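Local coordinates for tail protein, 43 kDa (Neisseria meningitidis MC58, PDB 3D37) that is of unknown function but probably serves as a structural component of a phage-type tail baseplate, at residues F218-H223 and A260-Q265; W273-F278 and G339-D344. One frame throughout, in Å; residues are numbered along the deposited sequence.

Both contacts use helix 259-276, one near its start and the other at its end. Reading from the N terminus, strand 215-220 leads into 218-223. The chain then runs through strands 234-239 and 249-252 before the helix lays 260-265 against 218-223 in interaction 1, closing a loop of 36 residues. Only after that does interaction 2 open at 273-278; its 60-residue loop, built largely of strands 278-285, 300-305, 310-324 and 330-337, closes at 339-344. The two loops therefore follow in series, neither nesting nor crossing. The helix joins a small three-stranded sheet to the C-terminal strands, and Lys264 CE comes to 4.2 Å from Asp344 OD2, a packing contact between the two sites.

Interaction 1: F218-H223 and A260-Q265; sequences FLAQSH and AALQKQ
Within 260-265, Leu262 alone touches strand 218-220, and its two methyl groups divide the work. CD1 carries the apolar contacts. It lies 3.7 Å from Ala220 CB and 4.1 Å from Phe218 CB, entering between two residues whose CB atoms are directed at the helix, while the intervening Leu219 directs its own CB away. The methyl thus bridges two positions on the same face of the strand. With CG anti to the backbone N (chi1 179°), the leucine stands out from the helix towards the strand.

The remaining contacts are of methyl groups with backbone carbonyls, and are van der Waals in kind. Leu262 CD2 approaches Phe218 O at 3.6 Å, and CD1 comes to 3.9 Å from Leu219 O, so the isobutyl group packs on the strand backbone as well as on its side chains.

Phe218 meets Leu262 through its CB and backbone rather than its ring. Its CG is anti to the carbonyl carbon (chi1 -66°), and the ring packs farther down the same helix, on Ala266 and Leu270. The axes of strand 218-220 and of the helical segment 260-265 approach to 9.1 Å with their directions 140° apart, a skewed, roughly antiparallel packing of a helix on a sheet.

Strand 215-220 is the middle member of its three-stranded sheet. Phe218 and Ala220 are hydrogen-bonded through their backbones to Trp236 and Leu234 of strand 234-239, and Leu219 to Val251 of strand 249-252 and to Val253 just beyond it; helix 259-276 covers the face bearing Phe218 and Ala220, where Val253 also touches Leu262.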
ATOM      1  N   PHE A 218      -2.699 -31.758  41.494  1.00 43.77           N
ATOM      2  CA  PHE A 218      -1.286 -32.048  41.288  1.00 44.12           C
ATOM      3  C   PHE A 218      -0.962 -33.393  41.938  1.00 45.44           C
ATOM      4  O   PHE A 218      -1.354 -33.642  43.099  1.00 44.66           O
ATOM      5  CB  PHE A 218      -0.407 -30.936  41.888  1.00 43.72           C
ATOM      6  CG  PHE A 218      -0.545 -29.584  41.190  1.00 42.58           C
ATOM      7  CD1 PHE A 218       0.224 -29.282  40.082  1.00 43.12           C
ATOM      8  CD2 PHE A 218      -1.449 -28.628  41.656  1.00 41.52           C
ATOM      9  CE1 PHE A 218       0.110 -28.019  39.439  1.00 42.97           C
ATOM     10  CE2 PHE A 218      -1.576 -27.384  41.034  1.00 42.81           C
ATOM     11  CZ  PHE A 218      -0.801 -27.082  39.921  1.00 42.33           C
ATOM     12  N   LEU A 219      -0.256 -34.251  41.183  1.00 46.42           N
ATOM     13  CA  LEU A 219       0.055 -35.619  41.623  1.00 47.10           C
ATOM     14  C   LEU A 219       1.548 -35.853  41.594  1.00 48.02           C
ATOM     15  O   LEU A 219       2.255 -35.346  40.712  1.00 47.93           O
ATOM     16  CB  LEU A 219      -0.614 -36.681  40.733  1.00 46.95           C
ATOM     17  CG  LEU A 219      -2.120 -36.633  40.454  1.00 46.23           C
ATOM     18  CD1 LEU A 219      -2.507 -37.889  39.515  1.00 45.02           C
ATOM     19  CD2 LEU A 219      -2.886 -36.635  41.800  1.00 45.50           C
ATOM     20  N   ALA A 220       2.031 -36.611  42.568  1.00 49.05           N
ATOM     21  CA  ALA A 220       3.411 -37.089  42.532  1.00 50.46           C
ATOM     22  C   ALA A 220       3.540 -38.401  43.300  1.00 51.16           C
ATOM     23  O   ALA A 220       2.684 -38.757  44.127  1.00 51.19           O
ATOM     24  CB  ALA A 220       4.401 -36.009  43.063  1.00 50.13           C
ATOM     25  N   GLN A 221       4.589 -39.137  42.974  1.00 52.50           N
ATOM     26  CA  GLN A 221       4.862 -40.402  43.610  1.00 53.81           C
ATOM     27  C   GLN A 221       6.089 -40.212  44.515  1.00 54.98           C
ATOM     28  O   GLN A 221       7.108 -39.661  44.070  1.00 55.39           O
ATOM     29  CB  GLN A 221       5.090 -41.478  42.550  1.00 53.90           C
ATOM     30  N   SER A 222       5.966 -40.647  45.778  1.00 56.22           N
ATOM     31  CA  SER A 222       7.034 -40.545  46.814  1.00 56.92           C
ATOM     32  C   SER A 222       8.347 -41.271  46.520  1.00 57.84           C
ATOM     33  O   SER A 222       8.415 -42.156  45.665  1.00 58.41           O
ATOM     34  CB  SER A 222       6.543 -41.105  48.159  1.00 56.78           C
ATOM     35  OG  SER A 222       5.769 -40.165  48.874  1.00 57.30           O
ATOM     36  N   HIS A 223       9.373 -40.900  47.284  1.00 58.56           N
ATOM     37  CA  HIS A 223      10.637 -41.636  47.341  1.00 58.73           C
ATOM     38  C   HIS A 223      10.410 -43.113  47.714  1.00 58.67           C
ATOM     39  O   HIS A 223      11.000 -44.004  47.113  1.00 59.26           O
ATOM     40  CB  HIS A 223      11.582 -40.961  48.344  1.00 59.23           C
ATOM     41  CG  HIS A 223      12.990 -41.472  48.306  1.00 59.55           C
ATOM     42  ND1 HIS A 223      13.583 -42.093  49.383  1.00 61.52           N
ATOM     43  CD2 HIS A 223      13.927 -41.438  47.328  1.00 60.87           C
ATOM     44  CE1 HIS A 223      14.823 -42.423  49.071  1.00 61.86           C
ATOM     45  NE2 HIS A 223      15.057 -42.036  47.830  1.00 61.06           N
ATOM     46  N   ALA A 260       5.482 -31.178  50.711  1.00 55.01           N
ATOM     47  CA  ALA A 260       6.209 -29.900  50.645  1.00 54.53           C
ATOM     48  C   ALA A 260       6.803 -29.611  49.258  1.00 53.83           C
ATOM     49  O   ALA A 260       6.628 -28.510  48.720  1.00 53.96           O
ATOM     50  CB  ALA A 260       7.318 -29.864  51.694  1.00 54.39           C
ATOM     51  N   ALA A 261       7.525 -30.580  48.698  1.00 52.80           N
ATOM     52  CA  ALA A 261       8.107 -30.424  47.366  1.00 52.13           C
ATOM     53  C   ALA A 261       7.034 -30.415  46.265  1.00 51.83           C
ATOM     54  O   ALA A 261       7.196 -29.715  45.246  1.00 51.05           O
ATOM     55  CB  ALA A 261       9.101 -31.489  47.087  1.00 51.51           C
ATOM     56  N   LEU A 262       5.959 -31.195  46.446  1.00 51.11           N
ATOM     57  CA  LEU A 262       4.853 -31.189  45.468  1.00 50.68           C
ATOM     58  C   LEU A 262       4.190 -29.814  45.433  1.00 49.94           C
ATOM     59  O   LEU A 262       3.962 -29.266  44.360  1.00 49.95           O
ATOM     60  CB  LEU A 262       3.803 -32.290  45.764  1.00 50.49           C
ATOM     61  CG  LEU A 262       2.610 -32.320  44.775  1.00 50.51           C
ATOM     62  CD1 LEU A 262       3.106 -32.546  43.339  1.00 48.68           C
ATOM     63  CD2 LEU A 262       1.538 -33.356  45.161  1.00 49.98           C
ATOM     64  N   GLN A 263       3.908 -29.270  46.616  1.00 49.50           N
ATOM     65  CA  GLN A 263       3.271 -27.958  46.786  1.00 49.70           C
ATOM     66  C   GLN A 263       4.120 -26.787  46.270  1.00 49.32           C
ATOM     67  O   GLN A 263       3.594 -25.887  45.589  1.00 49.30           O
ATOM     68  CB  GLN A 263       2.901 -27.751  48.262  1.00 49.79           C
ATOM     69  CG  GLN A 263       1.978 -26.583  48.577  1.00 49.80           C
ATOM     70  CD  GLN A 263       1.304 -26.697  49.948  1.00 50.78           C
ATOM     71  OE1 GLN A 263       1.572 -27.633  50.737  1.00 50.54           O
ATOM     72  NE2 GLN A 263       0.407 -25.751  50.231  1.00 51.42           N
ATOM     73  N   LYS A 264       5.417 -26.792  46.584  1.00 49.08           N
ATOM     74  CA  LYS A 264       6.362 -25.806  46.023  1.00 48.70           C
ATOM     75  C   LYS A 264       6.317 -25.757  44.485  1.00 47.62           C
ATOM     76  O   LYS A 264       6.224 -24.687  43.875  1.00 47.50           O
ATOM     77  CB  LYS A 264       7.797 -26.115  46.481  1.00 49.15           C
ATOM     78  CG  LYS A 264       8.871 -25.105  46.024  1.00 49.96           C
ATOM     79  CD  LYS A 264      10.294 -25.720  46.103  1.00 51.01           C
ATOM     80  CE  LYS A 264      11.419 -24.694  45.814  1.00 53.04           C
ATOM     81  NZ  LYS A 264      12.308 -24.469  47.014  1.00 54.24           N
ATOM     82  N   GLN A 265       6.400 -26.916  43.848  1.00 46.52           N
ATOM     83  CA  GLN A 265       6.461 -26.933  42.379  1.00 45.66           C
ATOM     84  C   GLN A 265       5.130 -26.671  41.666  1.00 43.70           C
ATOM     85  O   GLN A 265       5.122 -26.120  40.545  1.00 41.80           O
ATOM     86  CB  GLN A 265       6.997 -28.265  41.922  1.00 46.47           C
ATOM     87  CG  GLN A 265       8.428 -28.545  42.381  1.00 48.29           C
ATOM     88  CD  GLN A 265       9.006 -29.710  41.605  1.00 49.48           C
ATOM     89  OE1 GLN A 265       9.139 -29.642  40.365  1.00 54.08           O
ATOM     90  NE2 GLN A 265       9.307 -30.807  42.309  1.00 53.38           N
TER

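Interaction 2: W273-F278 and G339-D344; sequences WRLEGF and GIWTPD
Ile340 meets the end of helix 259-276 with two different methyl groups, one against Leu275 and the other against Arg274. The segment enters at Gly339, whose positive phi (81°) turns the chain just after strand 330-337 and leads into Ile340.

At Ile340, CG2 sits 3.6 Å from Leu275 CG and 3.9 Å from Leu275 CD2; the two side chains run antiparallel alongside each other. The longer branch, with CG1 anti to the carbonyl carbon (chi1 -60°), carries CD1 over the centre of one face of the Arg274 guanidinium, 3.7 Å from CZ. The extended arginine lies nearly perpendicular to the isoleucine, and its CD also brushes CG2 and CD1.

Trp341 follows, offering mostly its base. Its CB is 3.8 Å from Leu275 CD1, and the same methyl comes to 3.9 Å from Trp341 CD1, reaching the ring obliquely. The indole turns away from the helix end to stack with Phe31 and to touch Met317 of strand 310-324, while the next residue, Thr342, lays its CG2 over one face of the ring. Trp341 O accepts a hydrogen bond from Tyr181 OH, which ties this irregular segment to a preceding part of the chain.

The contact combines aliphatic packing on Leu275 with a methyl laid on the guanidinium face of Arg274. That methyl leaves the in-plane N-H groups available for polar partners, and outside the two segments Arg274 NH2 makes a salt bridge with Glu337 OE2. Packing on the face and the ionic pairing together probably limit the swing of the arginine.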
ATOM      1  N   TRP A 273       1.425 -19.947  34.971  1.00 28.52           N
ATOM      2  CA  TRP A 273       0.163 -19.782  34.275  1.00 29.34           C
ATOM      3  C   TRP A 273      -0.413 -18.372  34.488  1.00 28.98           C
ATOM      4  O   TRP A 273      -0.959 -17.739  33.566  1.00 26.97           O
ATOM      5  CB  TRP A 273      -0.832 -20.834  34.729  1.00 30.67           C
ATOM      6  CG  TRP A 273      -0.557 -22.178  34.180  1.00 31.81           C
ATOM      7  CD1 TRP A 273       0.113 -22.462  33.028  1.00 32.89           C
ATOM      8  CD2 TRP A 273      -0.978 -23.437  34.727  1.00 32.14           C
ATOM      9  NE1 TRP A 273       0.155 -23.825  32.827  1.00 33.95           N
ATOM     10  CE2 TRP A 273      -0.504 -24.449  33.854  1.00 32.74           C
ATOM     11  CE3 TRP A 273      -1.691 -23.811  35.874  1.00 31.82           C
ATOM     12  CZ2 TRP A 273      -0.726 -25.812  34.082  1.00 34.03           C
ATOM     13  CZ3 TRP A 273      -1.917 -25.171  36.107  1.00 33.24           C
ATOM     14  CH2 TRP A 273      -1.427 -26.159  35.211  1.00 33.17           C
ATOM     15  N   ARG A 274      -0.277 -17.882  35.719  1.00 29.05           N
ATOM     16  CA  ARG A 274      -0.833 -16.578  36.058  1.00 29.83           C
ATOM     17  C   ARG A 274      -0.121 -15.479  35.251  1.00 27.60           C
ATOM     18  O   ARG A 274      -0.714 -14.548  34.827  1.00 27.70           O
ATOM     19  CB  ARG A 274      -0.689 -16.363  37.569  1.00 30.24           C
ATOM     20  CG  ARG A 274      -0.966 -14.948  38.047  1.00 31.04           C
ATOM     21  CD  ARG A 274      -0.890 -14.867  39.602  1.00 33.39           C
ATOM     22  NE  ARG A 274      -1.467 -13.597  40.031  1.00 37.42           N
ATOM     23  CZ  ARG A 274      -1.780 -13.284  41.292  1.00 41.47           C
ATOM     24  NH1 ARG A 274      -1.575 -14.129  42.294  1.00 42.46           N
ATOM     25  NH2 ARG A 274      -2.312 -12.090  41.544  1.00 43.49           N
ATOM     26  N   LEU A 275       1.181 -15.594  35.088  1.00 27.74           N
ATOM     27  CA  LEU A 275       1.947 -14.659  34.268  1.00 28.29           C
ATOM     28  C   LEU A 275       1.528 -14.668  32.812  1.00 28.78           C
ATOM     29  O   LEU A 275       1.461 -13.599  32.158  1.00 26.64           O
ATOM     30  CB  LEU A 275       3.436 -14.951  34.373  1.00 28.35           C
ATOM     31  CG  LEU A 275       4.045 -14.491  35.678  1.00 27.13           C
ATOM     32  CD1 LEU A 275       5.398 -15.269  35.984  1.00 32.49           C
ATOM     33  CD2 LEU A 275       4.202 -12.958  35.674  1.00 24.40           C
ATOM     34  N   GLU A 276       1.262 -15.871  32.288  1.00 29.72           N
ATOM     35  CA  GLU A 276       0.813 -16.007  30.894  1.00 31.43           C
ATOM     36  C   GLU A 276      -0.494 -15.308  30.607  1.00 31.05           C
ATOM     37  O   GLU A 276      -0.770 -14.983  29.467  1.00 33.02           O
ATOM     38  CB  GLU A 276       0.625 -17.485  30.525  1.00 32.05           C
ATOM     39  CG  GLU A 276       1.879 -18.225  30.188  1.00 33.34           C
ATOM     40  CD  GLU A 276       1.629 -19.737  30.194  1.00 35.45           C
ATOM     41  OE1 GLU A 276       0.470 -20.137  29.919  1.00 43.75           O
ATOM     42  OE2 GLU A 276       2.569 -20.511  30.485  1.00 40.80           O
ATOM     43  N   GLY A 277      -1.302 -15.104  31.641  1.00 30.71           N
ATOM     44  CA  GLY A 277      -2.604 -14.534  31.503  1.00 30.21           C
ATOM     45  C   GLY A 277      -2.661 -13.042  31.312  1.00 30.54           C
ATOM     46  O   GLY A 277      -3.711 -12.529  30.916  1.00 29.49           O
ATOM     47  N   PHE A 278      -1.554 -12.323  31.556  1.00 29.97           N
ATOM     48  CA  PHE A 278      -1.598 -10.848  31.456  1.00 29.85           C
ATOM     49  C   PHE A 278      -0.258 -10.333  30.944  1.00 28.88           C
ATOM     50  O   PHE A 278       0.789 -10.718  31.462  1.00 26.59           O
ATOM     51  CB  PHE A 278      -1.962 -10.199  32.816  1.00 30.86           C
ATOM     52  CG  PHE A 278      -1.847  -8.696  32.820  1.00 31.60           C
ATOM     53  CD1 PHE A 278      -2.920  -7.904  32.495  1.00 33.96           C
ATOM     54  CD2 PHE A 278      -0.650  -8.090  33.152  1.00 35.17           C
ATOM     55  CE1 PHE A 278      -2.835  -6.570  32.496  1.00 35.44           C
ATOM     56  CE2 PHE A 278      -0.546  -6.741  33.151  1.00 35.77           C
ATOM     57  CZ  PHE A 278      -1.634  -5.970  32.820  1.00 36.45           C
ATOM     58  N   GLY A 339       5.876  -9.084  41.392  1.00 30.42           N
ATOM     59  CA  GLY A 339       5.992  -9.976  42.530  1.00 30.54           C
ATOM     60  C   GLY A 339       5.664 -11.441  42.256  1.00 31.36           C
ATOM     61  O   GLY A 339       5.750 -12.242  43.157  1.00 31.60           O
ATOM     62  N   ILE A 340       5.327 -11.804  41.020  1.00 31.95           N
ATOM     63  CA  ILE A 340       4.812 -13.149  40.701  1.00 31.64           C
ATOM     64  C   ILE A 340       5.908 -14.144  40.268  1.00 31.16           C
ATOM     65  O   ILE A 340       5.936 -15.282  40.713  1.00 31.43           O
ATOM     66  CB  ILE A 340       3.676 -13.030  39.601  1.00 32.32           C
ATOM     67  CG1 ILE A 340       2.506 -12.154  40.112  1.00 31.54           C
ATOM     68  CG2 ILE A 340       3.176 -14.399  39.159  1.00 33.99           C
ATOM     69  CD1 ILE A 340       1.878 -12.570  41.483  1.00 28.66           C
ATOM     70  N   TRP A 341       6.828 -13.710  39.417  1.00 31.85           N
ATOM     71  CA  TRP A 341       7.901 -14.556  38.849  1.00 32.06           C
ATOM     72  C   TRP A 341       8.989 -14.839  39.887  1.00 32.37           C
ATOM     73  O   TRP A 341       9.404 -13.936  40.579  1.00 32.34           O
ATOM     74  CB  TRP A 341       8.541 -13.860  37.593  1.00 30.91           C
ATOM     75  CG  TRP A 341       9.501 -14.746  36.773  1.00 30.79           C
ATOM     76  CD1 TRP A 341       9.209 -15.956  36.195  1.00 28.54           C
ATOM     77  CD2 TRP A 341      10.918 -14.515  36.502  1.00 30.93           C
ATOM     78  NE1 TRP A 341      10.319 -16.463  35.580  1.00 28.40           N
ATOM     79  CE2 TRP A 341      11.382 -15.619  35.760  1.00 29.44           C
ATOM     80  CE3 TRP A 341      11.816 -13.488  36.810  1.00 30.08           C
ATOM     81  CZ2 TRP A 341      12.708 -15.714  35.292  1.00 29.91           C
ATOM     82  CZ3 TRP A 341      13.139 -13.585  36.347  1.00 29.21           C
ATOM     83  CH2 TRP A 341      13.564 -14.680  35.597  1.00 29.71           C
ATOM     84  N   THR A 342       9.487 -16.082  39.937  1.00 34.01           N
ATOM     85  CA  THR A 342      10.584 -16.498  40.834  1.00 34.47           C
ATOM     86  C   THR A 342      10.627 -15.739  42.180  1.00 35.44           C
ATOM     87  O   THR A 342      11.612 -15.032  42.479  1.00 34.50           O
ATOM     88  CB  THR A 342      11.938 -16.317  40.123  1.00 34.80           C
ATOM     89  OG1 THR A 342      12.067 -14.949  39.732  1.00 34.72           O
ATOM     90  CG2 THR A 342      12.050 -17.216  38.887  1.00 31.20           C
ATOM     91  N   PRO A 343       9.551 -15.862  42.986  1.00 37.46           N
ATOM     92  CA  PRO A 343       9.446 -15.103  44.251  1.00 39.82           C
ATOM     93  C   PRO A 343      10.411 -15.573  45.365  1.00 42.00           C
ATOM     94  O   PRO A 343      10.731 -14.798  46.274  1.00 43.03           O
ATOM     95  CB  PRO A 343       7.981 -15.305  44.669  1.00 39.76           C
ATOM     96  CG  PRO A 343       7.583 -16.616  44.044  1.00 39.02           C
ATOM     97  CD  PRO A 343       8.362 -16.701  42.747  1.00 37.21           C
ATOM     98  N   ASP A 344      10.898 -16.808  45.278  1.00 43.69           N
ATOM     99  CA  ASP A 344      11.827 -17.319  46.282  1.00 44.79           C
ATOM    100  C   ASP A 344      13.233 -16.749  46.159  1.00 45.54           C
ATOM    101  O   ASP A 344      13.999 -16.808  47.127  1.00 44.84           O
ATOM    102  CB  ASP A 344      11.894 -18.842  46.216  1.00 45.76           C
ATOM    103  CG  ASP A 344      10.515 -19.487  46.335  1.00 49.38           C
ATOM    104  OD1 ASP A 344       9.618 -18.851  46.972  1.00 52.10           O
ATOM    105  OD2 ASP A 344      10.340 -20.623  45.800  1.00 53.25           O
TER